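Local coordinates for protein PnpC (Pseudomonas putida, PDB 3N9T) that catalyses, as a ferric-iron enzyme of the intradiol ring-cleavage dioxygenase family, the oxygen-dependent opening of the hydroxyquinol ring, at residues Thr61-Lys66 with Asp199-Glu204; Val192-Pro197 with Ala213-His218. All blocks are in the same frame, centred on the assembly; numbering follows the deposited sequence.

Contact 1 (Thr61-Lys66 with Asp199-Glu204)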
loop_
_atom_site.group_PDB
_atom_site.type_symbol
_atom_site.label_atom_id
_atom_site.label_comp_id
_atom_site.label_asym_id
_atom_site.label_seq_id
_atom_site.Cartn_x
_atom_site.Cartn_y
_atom_site.Cartn_z
ATOM N N THR A 61 -0.324 2.218 -7.922
ATOM C CA THR A 61 -1.179 1.828 -9.024
ATOM C C THR A 61 -0.304 0.999 -10.004
ATOM O O THR A 61 -0.669 -0.125 -10.412
ATOM C CB THR A 61 -1.852 3.063 -9.673
ATOM O OG1 THR A 61 -2.678 3.739 -8.697
ATOM C CG2 THR A 61 -2.845 2.654 -10.823
ATOM N N ALA A 62 0.822 1.589 -10.382
ATOM C CA ALA A 62 1.791 1.001 -11.290
ATOM C C ALA A 62 2.266 -0.321 -10.724
ATOM O O ALA A 62 2.356 -1.248 -11.458
ATOM C CB ALA A 62 2.975 1.988 -11.549
ATOM N N THR A 63 2.457 -0.456 -9.409
ATOM C CA THR A 63 2.876 -1.732 -8.828
ATOM C C THR A 63 1.794 -2.814 -9.023
ATOM O O THR A 63 2.076 -3.933 -9.480
ATOM C CB THR A 63 3.208 -1.573 -7.315
ATOM O OG1 THR A 63 4.303 -0.664 -7.220
ATOM C CG2 THR A 63 3.548 -2.977 -6.663
ATOM N N GLY A 64 0.559 -2.467 -8.708
ATOM C CA GLY A 64 -0.536 -3.414 -8.956
ATOM C C GLY A 64 -0.646 -3.776 -10.441
ATOM O O GLY A 64 -0.829 -4.963 -10.778
ATOM N N GLN A 65 -0.490 -2.782 -11.321
ATOM C CA GLN A 65 -0.628 -3.015 -12.766
ATOM C C GLN A 65 0.472 -3.886 -13.349
ATOM O O GLN A 65 0.242 -4.512 -14.395
ATOM C CB GLN A 65 -0.657 -1.694 -13.536
ATOM C CG GLN A 65 -1.984 -0.964 -13.381
ATOM C CD GLN A 65 -3.044 -1.507 -14.331
ATOM O OE1 GLN A 65 -2.774 -1.710 -15.527
ATOM N NE2 GLN A 65 -4.258 -1.732 -13.812
ATOM N N LYS A 66 1.648 -3.904 -12.690
ATOM C CA LYS A 66 2.811 -4.750 -13.086
ATOM C C LYS A 66 2.622 -6.218 -12.718
ATOM O O LYS A 66 3.405 -7.104 -13.143
ATOM C CB LYS A 66 4.114 -4.231 -12.447
ATOM C CG LYS A 66 5.437 -4.738 -13.121
ATOM C CD LYS A 66 5.703 -4.039 -14.451
ATOM C CE LYS A 66 6.858 -4.724 -15.154
ATOM N NZ LYS A 66 7.294 -3.815 -16.291
ATOM N N ASP A 199 12.725 -3.886 -13.696
ATOM C CA ASP A 199 12.086 -3.203 -14.824
ATOM C C ASP A 199 10.689 -2.714 -14.473
ATOM O O ASP A 199 9.904 -2.335 -15.367
ATOM C CB ASP A 199 12.006 -4.148 -16.019
ATOM C CG ASP A 199 11.258 -5.394 -15.720
ATOM O OD1 ASP A 199 11.184 -5.857 -14.541
ATOM O OD2 ASP A 199 10.741 -5.958 -16.702
ATOM N N GLY A 200 10.363 -2.721 -13.184
ATOM C CA GLY A 200 9.063 -2.248 -12.745
ATOM C C GLY A 200 9.228 -1.127 -11.735
ATOM O O GLY A 200 10.335 -0.612 -11.530
ATOM N N PRO A 201 8.127 -0.771 -11.057
ATOM C CA PRO A 201 8.209 0.239 -9.970
ATOM C C PRO A 201 9.204 -0.086 -8.870
ATOM O O PRO A 201 9.854 0.836 -8.352
ATOM C CB PRO A 201 6.776 0.318 -9.424
ATOM C CG PRO A 201 5.900 -0.321 -10.530
ATOM C CD PRO A 201 6.737 -1.209 -11.368
ATOM N N VAL A 202 9.358 -1.343 -8.478
ATOM C CA VAL A 202 10.370 -1.642 -7.408
ATOM C C VAL A 202 11.767 -1.169 -7.896
ATOM O O VAL A 202 12.500 -0.532 -7.173
ATOM C CB VAL A 202 10.364 -3.137 -7.074
ATOM C CG1 VAL A 202 11.597 -3.569 -6.271
ATOM C CG2 VAL A 202 9.012 -3.481 -6.325
ATOM N N GLY A 203 12.074 -1.415 -9.172
ATOM C CA GLY A 203 13.374 -0.935 -9.726
ATOM C C GLY A 203 13.532 0.560 -9.598
ATOM O O GLY A 203 14.624 1.056 -9.312
ATOM N N GLU A 204 12.421 1.299 -9.749
ATOM C CA GLU A 204 12.454 2.761 -9.600
ATOM C C GLU A 204 12.722 3.192 -8.204
ATOM O O GLU A 204 13.516 4.120 -7.972
ATOM C CB GLU A 204 11.132 3.402 -9.985
ATOM C CG GLU A 204 10.890 3.491 -11.461
ATOM C CD GLU A 204 9.444 3.961 -11.739
ATOM O OE1 GLU A 204 8.828 4.664 -10.861
ATOM O OE2 GLU A 204 8.926 3.586 -12.805
#
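One polar bond joins these segments, from the ammonium of K66 to the backbone carbonyl of D199, with NZ of K66 3.1 Å from D199 O. Through it the last part of helix 50-65, in the N-terminal helical region, packs on the first turn of helix 201-209 in the dioxygenase part of the chain, G200 holding the N-cap position. The donor stands above the carbonyl plane, 49° out of it, with a C=O...N angle of 126°, so no lone pair is addressed squarely. The D199 carboxylate adds a looser attraction, OD2 lying 4.1 Å from K66 NZ, beyond salt-bridge range; its OD1 is engaged by R72. On the same helix, Q65 NE2 bonds G64 O of the second subunit.

K66 reaches the carbonyl because CG is anti to the backbone N (chi1 -162°) and the chain bends at chi2 before running on extended. On the way its CE passes 4.1 Å from G200 CA, and its CB and CG lie against P201 CD. With an alanine here, the D199 carbonyl would probably lose this donor, and P201 CD the aliphatic cover of the lysine chain.

P201 has the largest buried share of the contact. Its CG rests against the A62-T63 peptide, 3.6 Å from A62 C, and A62 CB lies 3.9 Å from P201 CG. The T63 hydroxyl is bonded within its own helix to F59 O, yet T63 OG1 also rests 3.5 Å from P201 CB.

Contact 2 (Val192-Pro197 with Ala213-His218); sequences VCYPIP and AWRPAH. With FE (Fe (III) ion), chain D.
The ferric site of the intradiol dioxygenases is built partly on this two-stranded antiparallel pairing, where strand 194-195 lies along the start of strand 214-224. Two ligands come from it: Y194 OH binds the iron at 2.2 Å and H218 NE2 at 2.0 Å, with water 2 also bound and Y160 and H220 completing the protein ligands. The two donor atoms are close because they share the metal, not through a hydrogen bond. The rings meet rim to rim with planes at 49°, and the iron lies in the plane of the Y194 ring at its edge. Chi1 of 60° for Y194, with CG between the backbone N and carbonyl carbon, sends the phenol toward the metal.

Backbone bonds set the register: R215 N to Y194 O (2.9 Å), I196 N to A213 O (2.7 Å), and a weak return bond from Y194 N to R215 O. Water 1 adds a bridge, donating to V192 O (2.8 Å) and accepting from H218 N (2.8 Å). P195 and W214 form a non-hydrogen-bonded pair, and P195 CD sits over the indole face, 4.3 Å from the centroid of the six-membered ring, a CH-pi contact. On the side of Y194, I196 CG2 packs on R215 CG, while the guanidinium pairs with D246.

H218 ND1 donates to P216 O at 2.8 Å, nearly straight (173°) and in the imidazole plane. This bond, together with the iron at NE2, holds the ring's rotation and places the proton on ND1, leaving the NE2 lone pair for iron; the carbonyl would probably also make the imidazole a stronger electron donor.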
loop_
_atom_site.group_PDB
_atom_site.type_symbol
_atom_site.label_atom_id
_atom_site.label_comp_id
_atom_site.label_asym_id
_atom_site.label_seq_id
_atom_site.Cartn_x
_atom_site.Cartn_y
_atom_site.Cartn_z
ATOM N N VAL A 192 25.684 -18.779 -7.682
ATOM C CA VAL A 192 26.122 -17.405 -8.002
ATOM C C VAL A 192 25.041 -16.354 -7.620
ATOM O O VAL A 192 23.832 -16.644 -7.595
ATOM C CB VAL A 192 26.560 -17.269 -9.501
ATOM C CG1 VAL A 192 27.523 -18.457 -9.927
ATOM C CG2 VAL A 192 25.358 -17.345 -10.419
ATOM N N CYS A 193 25.497 -15.139 -7.253
ATOM C CA CYS A 193 24.577 -14.007 -6.961
ATOM C C CYS A 193 23.795 -13.621 -8.238
ATOM O O CYS A 193 24.256 -13.872 -9.371
ATOM C CB CYS A 193 25.362 -12.834 -6.359
ATOM S SG CYS A 193 26.708 -12.230 -7.375
ATOM N N TYR A 194 22.618 -13.039 -8.088
ATOM C CA TYR A 194 21.811 -12.685 -9.248
ATOM C C TYR A 194 20.918 -11.500 -8.821
ATOM O O TYR A 194 20.693 -11.361 -7.612
ATOM C CB TYR A 194 20.975 -13.890 -9.712
ATOM C CG TYR A 194 19.995 -14.422 -8.659
ATOM C CD1 TYR A 194 20.344 -15.484 -7.836
ATOM C CD2 TYR A 194 18.706 -13.905 -8.536
ATOM C CE1 TYR A 194 19.455 -16.016 -6.909
ATOM C CE2 TYR A 194 17.804 -14.419 -7.587
ATOM C CZ TYR A 194 18.176 -15.478 -6.759
ATOM O OH TYR A 194 17.313 -16.061 -5.797
ATOM N N PRO A 195 20.485 -10.615 -9.779
ATOM C CA PRO A 195 19.692 -9.451 -9.378
ATOM C C PRO A 195 18.205 -9.776 -9.431
ATOM O O PRO A 195 17.775 -10.651 -10.191
ATOM C CB PRO A 195 20.031 -8.399 -10.471
ATOM C CG PRO A 195 20.093 -9.288 -11.760
ATOM C CD PRO A 195 20.771 -10.580 -11.255
ATOM N N ILE A 196 17.427 -9.080 -8.620
ATOM C CA ILE A 196 15.981 -9.210 -8.700
ATOM C C ILE A 196 15.453 -8.340 -9.859
ATOM O O ILE A 196 16.152 -7.421 -10.299
ATOM C CB ILE A 196 15.328 -8.799 -7.387
ATOM C CG1 ILE A 196 15.563 -7.297 -7.162
ATOM C CG2 ILE A 196 15.866 -9.627 -6.168
ATOM C CD1 ILE A 196 14.424 -6.708 -6.247
ATOM N N PRO A 197 14.194 -8.549 -10.287
ATOM C CA PRO A 197 13.703 -7.729 -11.436
ATOM C C PRO A 197 13.665 -6.227 -11.129
ATOM O O PRO A 197 13.179 -5.785 -10.071
ATOM C CB PRO A 197 12.284 -8.273 -11.681
ATOM C CG PRO A 197 12.203 -9.606 -10.917
ATOM C CD PRO A 197 13.211 -9.558 -9.835
ATOM N N ALA A 213 20.177 -4.126 -6.738
ATOM C CA ALA A 213 19.147 -5.143 -6.836
ATOM C C ALA A 213 19.674 -6.571 -6.641
ATOM O O ALA A 213 19.019 -7.525 -7.087
ATOM C CB ALA A 213 18.391 -4.993 -8.203
ATOM N N TRP A 214 20.840 -6.752 -6.000
ATOM C CA TRP A 214 21.441 -8.103 -5.942
ATOM C C TRP A 214 21.021 -8.911 -4.737
ATOM O O TRP A 214 20.975 -8.410 -3.596
ATOM C CB TRP A 214 22.975 -8.101 -6.000
ATOM C CG TRP A 214 23.527 -7.623 -7.295
ATOM C CD1 TRP A 214 23.758 -6.332 -7.644
ATOM C CD2 TRP A 214 23.891 -8.414 -8.424
ATOM N NE1 TRP A 214 24.248 -6.266 -8.925
ATOM C CE2 TRP A 214 24.353 -7.529 -9.426
ATOM C CE3 TRP A 214 23.932 -9.793 -8.678
ATOM C CZ2 TRP A 214 24.841 -7.970 -10.646
ATOM C CZ3 TRP A 214 24.400 -10.223 -9.897
ATOM C CH2 TRP A 214 24.802 -9.318 -10.889
ATOM N N ARG A 215 20.825 -10.196 -4.983
ATOM C CA ARG A 215 20.921 -11.178 -3.911
ATOM C C ARG A 215 22.284 -11.865 -3.814
ATOM O O ARG A 215 22.844 -12.249 -4.840
ATOM C CB ARG A 215 19.872 -12.213 -4.090
ATOM C CG ARG A 215 18.502 -11.521 -4.228
ATOM C CD ARG A 215 17.457 -12.227 -3.436
ATOM N NE ARG A 215 17.839 -12.419 -2.049
ATOM C CZ ARG A 215 17.417 -13.444 -1.337
ATOM N NH1 ARG A 215 16.597 -14.318 -1.886
ATOM N NH2 ARG A 215 17.781 -13.594 -0.079
ATOM N N PRO A 216 22.802 -12.029 -2.589
ATOM C CA PRO A 216 23.968 -12.920 -2.457
ATOM C C PRO A 216 23.658 -14.348 -2.893
ATOM O O PRO A 216 22.524 -14.806 -2.762
ATOM C CB PRO A 216 24.269 -12.927 -0.957
ATOM C CG PRO A 216 23.004 -12.446 -0.299
ATOM C CD PRO A 216 22.222 -11.643 -1.279
ATOM N N ALA A 217 24.694 -15.048 -3.366
ATOM C CA ALA A 217 24.584 -16.455 -3.783
ATOM C C ALA A 217 24.007 -17.348 -2.684
ATOM O O ALA A 217 24.343 -17.203 -1.514
ATOM C CB ALA A 217 25.974 -16.968 -4.268
ATOM N N HIS A 218 23.062 -18.212 -3.050
ATOM C CA HIS A 218 22.450 -19.094 -2.058
ATOM C C HIS A 218 21.924 -20.368 -2.626
ATOM O O HIS A 218 21.604 -20.430 -3.815
ATOM C CB HIS A 218 21.290 -18.412 -1.331
ATOM C CG HIS A 218 20.233 -17.850 -2.251
ATOM N ND1 HIS A 218 20.350 -16.617 -2.846
ATOM C CD2 HIS A 218 19.031 -18.346 -2.648
ATOM C CE1 HIS A 218 19.269 -16.389 -3.592
ATOM N NE2 HIS A 218 18.457 -17.426 -3.498
HETATM FE FE FE D . 16.845 -17.781 -4.577
HETATM O O HOH W 1 22.193 -17.767 -5.687
HETATM O O HOH W 2 14.839 -17.119 -4.359
#

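Following the chain from the N terminus, segment 61-66 comes first, in the last part of helix 50-65; then the chain runs through helices 74-81 and 84-91 and into the sheet before reaching 192-197. Residues 199-204 follow one residue later, and contact 1 closes a loop of 132 intervening residues. Contact 2 closes a short one, 15 residues that are mostly helix 201-209. The two loops cross, since 199-204 falls between the segments of contact 2. Thus helix 201-209 links the iron-bearing strands to the N-terminal helical region. The contact centres lie about 19 Å apart, yet they touch where V202 CG1 meets I196 CD1 at 4.2 Å, both residues also packing on helix 74-81.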